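Local atomic coordinates of cyclase (Uncultured organism, PDB entry 5IBZ), a protein that belongs to the cyclase family, binds acetylphosphate in a pocket and may act as an arylformamidase. Residues B[202-208]-B[282-286]; B[245-251]-B[277-283]; B[250-254]-B[265-271]. All blocks are in the same frame, centred on the assembly; numbering follows the deposited sequence.

Running from the N terminus, the first segment to take part is 202-208, at the end of strand 199-203 and the turn after it, which contact 1 joins to the loop 282-286; 73 residues lie between, the longest loop closed here. Contact 2 lies within that loop at its start and ends on the same stretch, since Ile-282 and Trp-283 belong to both; it pairs strand 244-247 with strand 278-281. Contact 3 is nested deepest and ties the loop after strand 244-247 to the first turns of helix 266-275. Strands 199-203, 244-247 and 278-281 are successive neighbours in one sheet, and contacts 2 and 3 meet at the acetylphosphate.

Contact 1 of 3, residues B[202-208]-B[282-286]; sequences IRTGLVE and IWWLE
Two carboxylates come unusually close here, crossing at a slant: OE1 of Glu-208 is 3.7 Å from OE1 of Glu-286, with the carboxylate planes turned 41° apart. What probably makes this tolerable is Arg-203, which takes Glu-208 side-on with two nitrogens. Its NE reaches OE2 of Glu-208 at 2.9 Å and its NH2 reaches OE1, both from the syn side and close to the guanidinium plane. The arginine chain runs out extended, with CG anti to the backbone N (chi1 178°), which carries the guanidinium alongside the 3-10 turn where the glutamate sits. NH1 of Arg-203 has a second partner in Asp-163.

No direct hydrogen bond joins 202-208 to 282-286. A water does that job, donating to OE2 of Glu-208 and accepting from the backbone N of Leu-285 at 2.9 Å, so OE2 is held by both the arginine and the water. CB of Glu-286 also packs against that oxygen.

Most of the remaining contact is van der Waals packing. Val-207 sets CG1 against the Trp-284 ring at CE3, 3.6 Å away, and CH2 of the same indole lies 4.0 Å from CG of Glu-208. The indole NE1 turns to Glu-287. CD1 of Leu-285 rests 3.3 Å from O of Ile-202 and also touches CB of Arg-203, so the leucine packs on strand 199-203. Replacing Glu-208 by alanine would probably leave NE and NH2 of Arg-203 without their mate and break the water bridge to Leu-285 N.

The chemistry is thus that of an ion pair and a water beside a hydrophobic patch: the arginine, paired with Glu-208 and only near Glu-286, probably eases the repulsion between the two acids, and its grip fixes the glutamate's rotation where the chain turns from strand 199-203 into the 3-10 segment, beside the start of helix 286-295.

Contact 2 of 3, residues B[245-251]-B[277-283]; sequences VAADNIA and VYIGEIW. With UVW (acetylphosphate), chain F.
Backbone hydrogen bonds do most of the joining between Val-245 to Ala-251 and Val-277 to Trp-283. The two strands run parallel, their short axes 12° apart. Val-245 gives its N to O of Tyr-278 at 2.9 Å and takes the N of Gly-280 on its own O, after which N of Ala-247 bonds to O of Gly-280. Beyond the strands the regular pairing gives way to two further bonds, as the chain turns through Ile-282 with its positive phi: N of Trp-283 meets O of Ala-247 at 3.1 Å, and N of Ile-282 approaches O of Asn-249 at 2.8 Å. CA of Ala-246 adds a CA-H...O contact to O of Gly-280.

Among the apolar contacts, the methyl of Ala-246 makes a CH-pi interaction with Trp-283. CB sits 3.6 Å from the centroid of the six-membered ring, 15° off its normal, so the indole lies flat over the alanine; its NE1 bonds to O of Gln-113. Ala-246 and Gly-280 come within 3.8 Å at their CA atoms, and a CB on Gly-280 would clash with that of Ala-246. Farther along, CG2 of Ile-250 touches CD1 of Ile-282.

The polar side chains bring in the ligand. Glu-281 lies extended beyond CG, its CG anti to the carbonyl carbon (chi1 -66°), and this carries the carboxylate past O of Ile-250 to the phosphate of acetylphosphate. OE2 of Glu-281 is 2.6 Å from O2P and OE1 is 2.8 Å from O3P.

Strand 244-247, helix 266-275 and strand 278-281 follow one another as a beta-alpha-beta crossover; at the C-terminal ends of its two strands, Ile-250 and Glu-281 line the acetylphosphate pocket together with Arg-69, Asp-115, His-119 and His-268.

Contact 3 of 3, residues B[250-254]-B[265-271]; sequences IALER and LPVHGNL. With UVW (acetylphosphate), chain F.
Glu-253 lays its carboxylate nearly coplanar with the imidazole of His-268, the two planes 14° apart, while its side chain slides past Val-267 in the opposite direction. OE2 accepts from ND1 of His-268 at the ring edge, a very short bond of 2.5 Å and almost straight at 169°. The same oxygen takes the backbone N of His-268 at 2.8 Å, this time from above the carboxylate plane. OE1 receives N of Val-267 at 3.1 Å, on the syn side but tilted out of the plane. One buried acid is therefore held by three N-H groups, two of them backbone, all from the first turn of helix 266-275.

The torsion that places it is chi1 of 75°, with CG between the backbone N and the carbonyl carbon; the extended remainder then points into the helix start. CB of Leu-265 comes within 3.4 Å of OE2 of Glu-253. Separately, the loop packs on the helix through apolar groups, CD2 of Leu-252 meeting CD1 of Leu-271 at 4.0 Å with the side chains roughly at right angles.

At another point on the imidazole edge, NE2 of His-268 donates to O2P of acetylphosphate at 2.5 Å. This is consistent with Glu-253 as a second-shell residue that sets the imidazole's orientation; the His-carboxylate pair forms at the first turn of helix 266-275, beside the acetylphosphate pocket.

Contact 1 of 3, residues B[202-208]-B[282-286]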
# COMPACT_ATOMS: atom_id res chain seq x y z
N ILE B 202 21.14 -16.88 16.10
CA ILE B 202 22.41 -16.26 16.49
C ILE B 202 22.21 -14.87 17.05
O ILE B 202 21.67 -13.98 16.35
CB ILE B 202 23.37 -16.16 15.29
CG1 ILE B 202 23.52 -17.54 14.63
CG2 ILE B 202 24.73 -15.60 15.72
CD1 ILE B 202 24.32 -17.51 13.34
N ARG B 203 22.62 -14.66 18.30
CA ARG B 203 22.60 -13.32 18.89
C ARG B 203 23.92 -12.58 18.64
O ARG B 203 24.98 -12.97 19.17
CB ARG B 203 22.32 -13.37 20.40
CG ARG B 203 22.34 -11.97 21.02
CD ARG B 203 21.64 -11.92 22.38
NE ARG B 203 21.71 -10.58 22.97
CZ ARG B 203 22.54 -10.22 23.95
NH1 ARG B 203 23.42 -11.06 24.47
NH2 ARG B 203 22.49 -8.98 24.39
N THR B 204 23.79 -11.53 17.82
CA THR B 204 24.86 -10.58 17.48
C THR B 204 24.74 -9.25 18.21
O THR B 204 25.70 -8.45 18.24
CB THR B 204 24.87 -10.22 15.99
OG1 THR B 204 23.82 -9.28 15.72
CG2 THR B 204 24.73 -11.44 15.11
N GLY B 205 23.56 -8.99 18.75
CA GLY B 205 23.28 -7.77 19.48
C GLY B 205 22.94 -6.57 18.61
O GLY B 205 22.56 -5.52 19.13
N LEU B 206 23.08 -6.69 17.29
CA LEU B 206 23.06 -5.49 16.46
C LEU B 206 21.72 -4.73 16.56
O LEU B 206 21.72 -3.49 16.72
CB LEU B 206 23.37 -5.84 15.00
CG LEU B 206 23.46 -4.62 14.06
CD1 LEU B 206 24.63 -3.73 14.44
CD2 LEU B 206 23.55 -5.02 12.58
N VAL B 207 20.59 -5.43 16.50
CA VAL B 207 19.30 -4.77 16.52
C VAL B 207 19.04 -4.07 17.88
O VAL B 207 18.23 -3.14 17.96
CB VAL B 207 18.15 -5.77 16.20
CG1 VAL B 207 18.00 -6.79 17.29
CG2 VAL B 207 16.85 -5.05 15.95
N GLU B 208 19.78 -4.47 18.91
CA GLU B 208 19.60 -3.88 20.25
C GLU B 208 20.15 -2.46 20.33
O GLU B 208 19.94 -1.77 21.34
CB GLU B 208 20.26 -4.77 21.31
CG GLU B 208 19.62 -6.15 21.39
CD GLU B 208 20.39 -7.16 22.25
OE1 GLU B 208 21.28 -6.75 23.04
OE2 GLU B 208 20.07 -8.37 22.14
N ILE B 282 16.58 -9.89 11.34
CA ILE B 282 15.92 -8.91 12.23
C ILE B 282 15.06 -9.59 13.31
O ILE B 282 14.00 -9.11 13.73
CB ILE B 282 15.06 -7.87 11.45
CG1 ILE B 282 15.64 -7.58 10.05
CG2 ILE B 282 15.00 -6.60 12.29
CD1 ILE B 282 14.95 -6.44 9.30
N TRP B 283 15.55 -10.71 13.81
CA TRP B 283 14.93 -11.32 14.99
C TRP B 283 15.36 -10.55 16.24
O TRP B 283 16.37 -9.83 16.22
CB TRP B 283 15.30 -12.81 15.08
CG TRP B 283 14.73 -13.69 13.99
CD1 TRP B 283 14.50 -13.35 12.69
CD2 TRP B 283 14.33 -15.06 14.12
NE1 TRP B 283 13.99 -14.42 11.99
CE2 TRP B 283 13.87 -15.49 12.85
CE3 TRP B 283 14.31 -15.97 15.18
CZ2 TRP B 283 13.41 -16.78 12.62
CZ3 TRP B 283 13.85 -17.26 14.95
CH2 TRP B 283 13.41 -17.64 13.69
N TRP B 284 14.59 -10.69 17.32
CA TRP B 284 14.85 -10.01 18.58
C TRP B 284 15.14 -11.04 19.64
O TRP B 284 14.27 -11.83 20.01
CB TRP B 284 13.65 -9.15 19.01
CG TRP B 284 13.93 -8.41 20.28
CD1 TRP B 284 13.59 -8.79 21.55
CD2 TRP B 284 14.63 -7.17 20.41
NE1 TRP B 284 14.05 -7.86 22.46
CE2 TRP B 284 14.69 -6.86 21.78
CE3 TRP B 284 15.23 -6.29 19.49
CZ2 TRP B 284 15.30 -5.69 22.25
CZ3 TRP B 284 15.83 -5.14 19.96
CH2 TRP B 284 15.87 -4.86 21.33
N LEU B 285 16.38 -11.05 20.13
CA LEU B 285 16.85 -12.15 20.95
C LEU B 285 17.26 -11.78 22.37
O LEU B 285 17.71 -12.63 23.13
CB LEU B 285 18.05 -12.81 20.24
CG LEU B 285 17.72 -13.35 18.84
CD1 LEU B 285 18.94 -13.96 18.19
CD2 LEU B 285 16.57 -14.35 18.88
N GLU B 286 17.12 -10.50 22.73
CA GLU B 286 17.63 -10.02 24.01
C GLU B 286 17.00 -10.73 25.21
O GLU B 286 17.70 -11.10 26.16
CB GLU B 286 17.42 -8.51 24.15
CG GLU B 286 18.20 -7.95 25.35
CD GLU B 286 18.14 -6.44 25.51
OE1 GLU B 286 18.00 -5.73 24.50
OE2 GLU B 286 18.25 -5.96 26.65
O HOH W 1 18.69 -9.38 19.95

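Contact 2 of 3, residues B[245-251]-B[277-283]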
# COMPACT_ATOMS: atom_id res chain seq x y z
N VAL B 245 19.06 -20.58 9.42
CA VAL B 245 19.90 -19.80 10.32
C VAL B 245 19.32 -18.40 10.39
O VAL B 245 19.14 -17.76 9.36
CB VAL B 245 21.35 -19.73 9.82
CG1 VAL B 245 22.22 -18.95 10.75
CG2 VAL B 245 21.93 -21.13 9.64
N ALA B 246 19.01 -17.97 11.61
CA ALA B 246 18.44 -16.65 11.82
C ALA B 246 19.33 -15.85 12.74
O ALA B 246 20.05 -16.42 13.55
CB ALA B 246 17.08 -16.75 12.39
N ALA B 247 19.22 -14.53 12.65
CA ALA B 247 19.99 -13.65 13.52
C ALA B 247 19.26 -12.34 13.82
O ALA B 247 18.27 -11.98 13.16
CB ALA B 247 21.36 -13.33 12.89
N ASP B 248 19.76 -11.67 14.85
CA ASP B 248 19.27 -10.36 15.25
C ASP B 248 20.10 -9.23 14.62
O ASP B 248 20.31 -8.17 15.22
CB ASP B 248 19.29 -10.24 16.77
CG ASP B 248 20.69 -10.29 17.32
OD1 ASP B 248 21.59 -10.66 16.53
OD2 ASP B 248 20.89 -9.96 18.53
N ASN B 249 20.57 -9.45 13.40
CA ASN B 249 21.13 -8.37 12.59
C ASN B 249 20.23 -8.21 11.35
O ASN B 249 19.11 -8.77 11.32
CB ASN B 249 22.60 -8.61 12.24
CG ASN B 249 22.82 -9.89 11.47
OD1 ASN B 249 21.87 -10.50 10.98
ND2 ASN B 249 24.10 -10.29 11.34
N ILE B 250 20.67 -7.46 10.35
CA ILE B 250 19.80 -7.15 9.22
C ILE B 250 20.11 -8.03 8.01
O ILE B 250 19.22 -8.37 7.23
CB ILE B 250 19.91 -5.66 8.79
CG1 ILE B 250 19.94 -4.73 10.00
CG2 ILE B 250 18.77 -5.31 7.87
CD1 ILE B 250 18.77 -4.85 10.97
N ALA B 251 21.37 -8.44 7.87
CA ALA B 251 21.82 -9.17 6.68
C ALA B 251 22.34 -10.59 6.92
O ALA B 251 22.82 -11.22 5.98
CB ALA B 251 22.89 -8.37 6.00
N VAL B 277 19.46 -23.58 2.39
CA VAL B 277 19.26 -23.24 3.81
C VAL B 277 18.63 -21.85 3.92
O VAL B 277 19.09 -20.91 3.29
CB VAL B 277 20.61 -23.32 4.55
CG1 VAL B 277 20.53 -22.71 5.95
CG2 VAL B 277 21.08 -24.78 4.64
N TYR B 278 17.58 -21.73 4.72
CA TYR B 278 16.83 -20.50 4.86
C TYR B 278 17.55 -19.51 5.76
O TYR B 278 18.30 -19.89 6.66
CB TYR B 278 15.42 -20.81 5.42
CG TYR B 278 14.64 -21.65 4.45
CD1 TYR B 278 14.83 -23.03 4.38
CD2 TYR B 278 13.75 -21.09 3.55
CE1 TYR B 278 14.16 -23.80 3.46
CE2 TYR B 278 13.07 -21.85 2.63
CZ TYR B 278 13.29 -23.22 2.57
OH TYR B 278 12.61 -24.00 1.65
N ILE B 279 17.32 -18.23 5.47
CA ILE B 279 17.93 -17.14 6.21
C ILE B 279 16.87 -16.32 6.93
O ILE B 279 15.91 -15.85 6.33
CB ILE B 279 18.74 -16.22 5.26
CG1 ILE B 279 19.95 -16.97 4.68
CG2 ILE B 279 19.12 -14.93 5.95
CD1 ILE B 279 20.77 -16.19 3.71
N GLY B 280 17.08 -16.15 8.24
CA GLY B 280 16.21 -15.33 9.06
C GLY B 280 16.92 -14.07 9.51
O GLY B 280 18.10 -14.10 9.86
N GLU B 281 16.21 -12.94 9.45
CA GLU B 281 16.84 -11.65 9.75
C GLU B 281 15.94 -10.79 10.61
O GLU B 281 14.71 -10.91 10.56
CB GLU B 281 17.18 -10.90 8.46
CG GLU B 281 18.26 -11.62 7.65
CD GLU B 281 18.42 -11.12 6.23
OE1 GLU B 281 17.51 -10.47 5.69
OE2 GLU B 281 19.50 -11.39 5.67
N ILE B 282 16.58 -9.89 11.34
CA ILE B 282 15.92 -8.91 12.23
C ILE B 282 15.06 -9.59 13.31
O ILE B 282 14.00 -9.11 13.73
CB ILE B 282 15.06 -7.87 11.45
CG1 ILE B 282 15.64 -7.58 10.05
CG2 ILE B 282 15.00 -6.60 12.29
CD1 ILE B 282 14.95 -6.44 9.30
N TRP B 283 15.55 -10.71 13.81
CA TRP B 283 14.93 -11.32 14.99
C TRP B 283 15.36 -10.55 16.24
O TRP B 283 16.37 -9.83 16.22
CB TRP B 283 15.30 -12.81 15.08
CG TRP B 283 14.73 -13.69 13.99
CD1 TRP B 283 14.50 -13.35 12.69
CD2 TRP B 283 14.33 -15.06 14.12
NE1 TRP B 283 13.99 -14.42 11.99
CE2 TRP B 283 13.87 -15.49 12.85
CE3 TRP B 283 14.31 -15.97 15.18
CZ2 TRP B 283 13.41 -16.78 12.62
CZ3 TRP B 283 13.85 -17.26 14.95
CH2 TRP B 283 13.41 -17.64 13.69
C1 UVW F . 20.28 -7.13 1.80
O1 UVW F . 19.28 -6.67 1.36
C1M UVW F . 21.61 -6.41 1.59
O2 UVW F . 20.27 -8.34 2.50
P UVW F . 18.94 -9.28 2.67
O1P UVW F . 18.24 -9.47 1.34
O2P UVW F . 19.44 -10.60 3.21
O3P UVW F . 17.95 -8.69 3.64

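Contact 3 of 3, residues B[250-254]-B[265-271]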
# COMPACT_ATOMS: atom_id res chain seq x y z
N ILE B 250 20.67 -7.46 10.35
CA ILE B 250 19.80 -7.15 9.22
C ILE B 250 20.11 -8.03 8.01
O ILE B 250 19.22 -8.37 7.23
CB ILE B 250 19.91 -5.66 8.79
CG1 ILE B 250 19.94 -4.73 10.00
CG2 ILE B 250 18.77 -5.31 7.87
CD1 ILE B 250 18.77 -4.85 10.97
N ALA B 251 21.37 -8.44 7.87
CA ALA B 251 21.82 -9.17 6.68
C ALA B 251 22.34 -10.59 6.92
O ALA B 251 22.82 -11.22 5.98
CB ALA B 251 22.89 -8.37 6.00
N LEU B 252 22.29 -11.05 8.17
CA LEU B 252 22.86 -12.34 8.63
C LEU B 252 24.38 -12.41 8.48
O LEU B 252 25.09 -12.52 9.48
CB LEU B 252 22.24 -13.54 7.90
CG LEU B 252 22.84 -14.88 8.39
CD1 LEU B 252 22.73 -15.04 9.90
CD2 LEU B 252 22.17 -16.05 7.68
N GLU B 253 24.88 -12.35 7.26
CA GLU B 253 26.33 -12.34 7.10
C GLU B 253 26.90 -10.96 7.38
O GLU B 253 26.19 -9.95 7.34
CB GLU B 253 26.74 -12.83 5.72
CG GLU B 253 26.52 -11.90 4.58
CD GLU B 253 26.94 -12.56 3.24
OE1 GLU B 253 28.15 -12.77 2.98
OE2 GLU B 253 26.02 -12.88 2.48
N ARG B 254 28.19 -10.94 7.69
CA ARG B 254 28.91 -9.70 7.91
C ARG B 254 28.86 -8.85 6.63
O ARG B 254 29.07 -9.36 5.53
CB ARG B 254 30.35 -9.99 8.32
CG ARG B 254 31.13 -8.78 8.81
CD ARG B 254 32.06 -8.20 7.78
NE ARG B 254 32.83 -7.10 8.35
CZ ARG B 254 33.57 -6.26 7.63
NH1 ARG B 254 34.25 -5.29 8.23
NH2 ARG B 254 33.63 -6.40 6.32
N LEU B 265 28.75 -10.69 -0.89
CA LEU B 265 27.78 -11.45 -0.10
C LEU B 265 27.74 -12.94 -0.41
O LEU B 265 26.66 -13.51 -0.69
CB LEU B 265 26.39 -10.87 -0.29
CG LEU B 265 26.15 -9.43 0.13
CD1 LEU B 265 24.68 -9.09 -0.06
CD2 LEU B 265 26.58 -9.20 1.58
N PRO B 266 28.90 -13.59 -0.33
CA PRO B 266 29.02 -15.00 -0.67
C PRO B 266 28.15 -15.89 0.21
O PRO B 266 27.67 -16.91 -0.28
CB PRO B 266 30.50 -15.29 -0.47
CG PRO B 266 30.98 -14.24 0.48
CD PRO B 266 30.19 -13.03 0.13
N VAL B 267 27.93 -15.53 1.48
CA VAL B 267 27.16 -16.42 2.37
C VAL B 267 25.70 -16.51 1.91
O VAL B 267 25.11 -17.59 1.93
CB VAL B 267 27.23 -15.95 3.84
CG1 VAL B 267 26.36 -16.83 4.74
CG2 VAL B 267 28.69 -15.96 4.33
N HIS B 268 25.10 -15.39 1.50
CA HIS B 268 23.75 -15.42 0.94
C HIS B 268 23.65 -16.42 -0.20
O HIS B 268 22.74 -17.25 -0.27
CB HIS B 268 23.36 -14.05 0.41
CG HIS B 268 22.79 -13.15 1.45
ND1 HIS B 268 23.58 -12.48 2.35
CD2 HIS B 268 21.52 -12.80 1.73
CE1 HIS B 268 22.82 -11.76 3.15
NE2 HIS B 268 21.56 -11.94 2.79
N GLY B 269 24.59 -16.31 -1.12
CA GLY B 269 24.61 -17.17 -2.29
C GLY B 269 24.78 -18.62 -1.92
O GLY B 269 24.06 -19.50 -2.41
N ASN B 270 25.76 -18.90 -1.07
CA ASN B 270 26.04 -20.28 -0.70
C ASN B 270 24.87 -20.88 0.10
O ASN B 270 24.49 -22.01 -0.15
CB ASN B 270 27.33 -20.40 0.12
CG ASN B 270 28.59 -20.15 -0.70
OD1 ASN B 270 29.59 -19.68 -0.16
ND2 ASN B 270 28.56 -20.48 -1.97
N LEU B 271 24.31 -20.13 1.05
CA LEU B 271 23.22 -20.72 1.83
C LEU B 271 21.97 -20.93 1.00
O LEU B 271 21.41 -22.02 0.97
CB LEU B 271 22.89 -19.86 3.04
CG LEU B 271 23.96 -19.82 4.13
CD1 LEU B 271 23.43 -19.02 5.33
CD2 LEU B 271 24.43 -21.19 4.58
C1 UVW F . 20.28 -7.13 1.80
O1 UVW F . 19.28 -6.67 1.36
C1M UVW F . 21.61 -6.41 1.59
O2 UVW F . 20.27 -8.34 2.50
P UVW F . 18.94 -9.28 2.67
O1P UVW F . 18.24 -9.47 1.34
O2P UVW F . 19.44 -10.60 3.21
O3P UVW F . 17.95 -8.69 3.64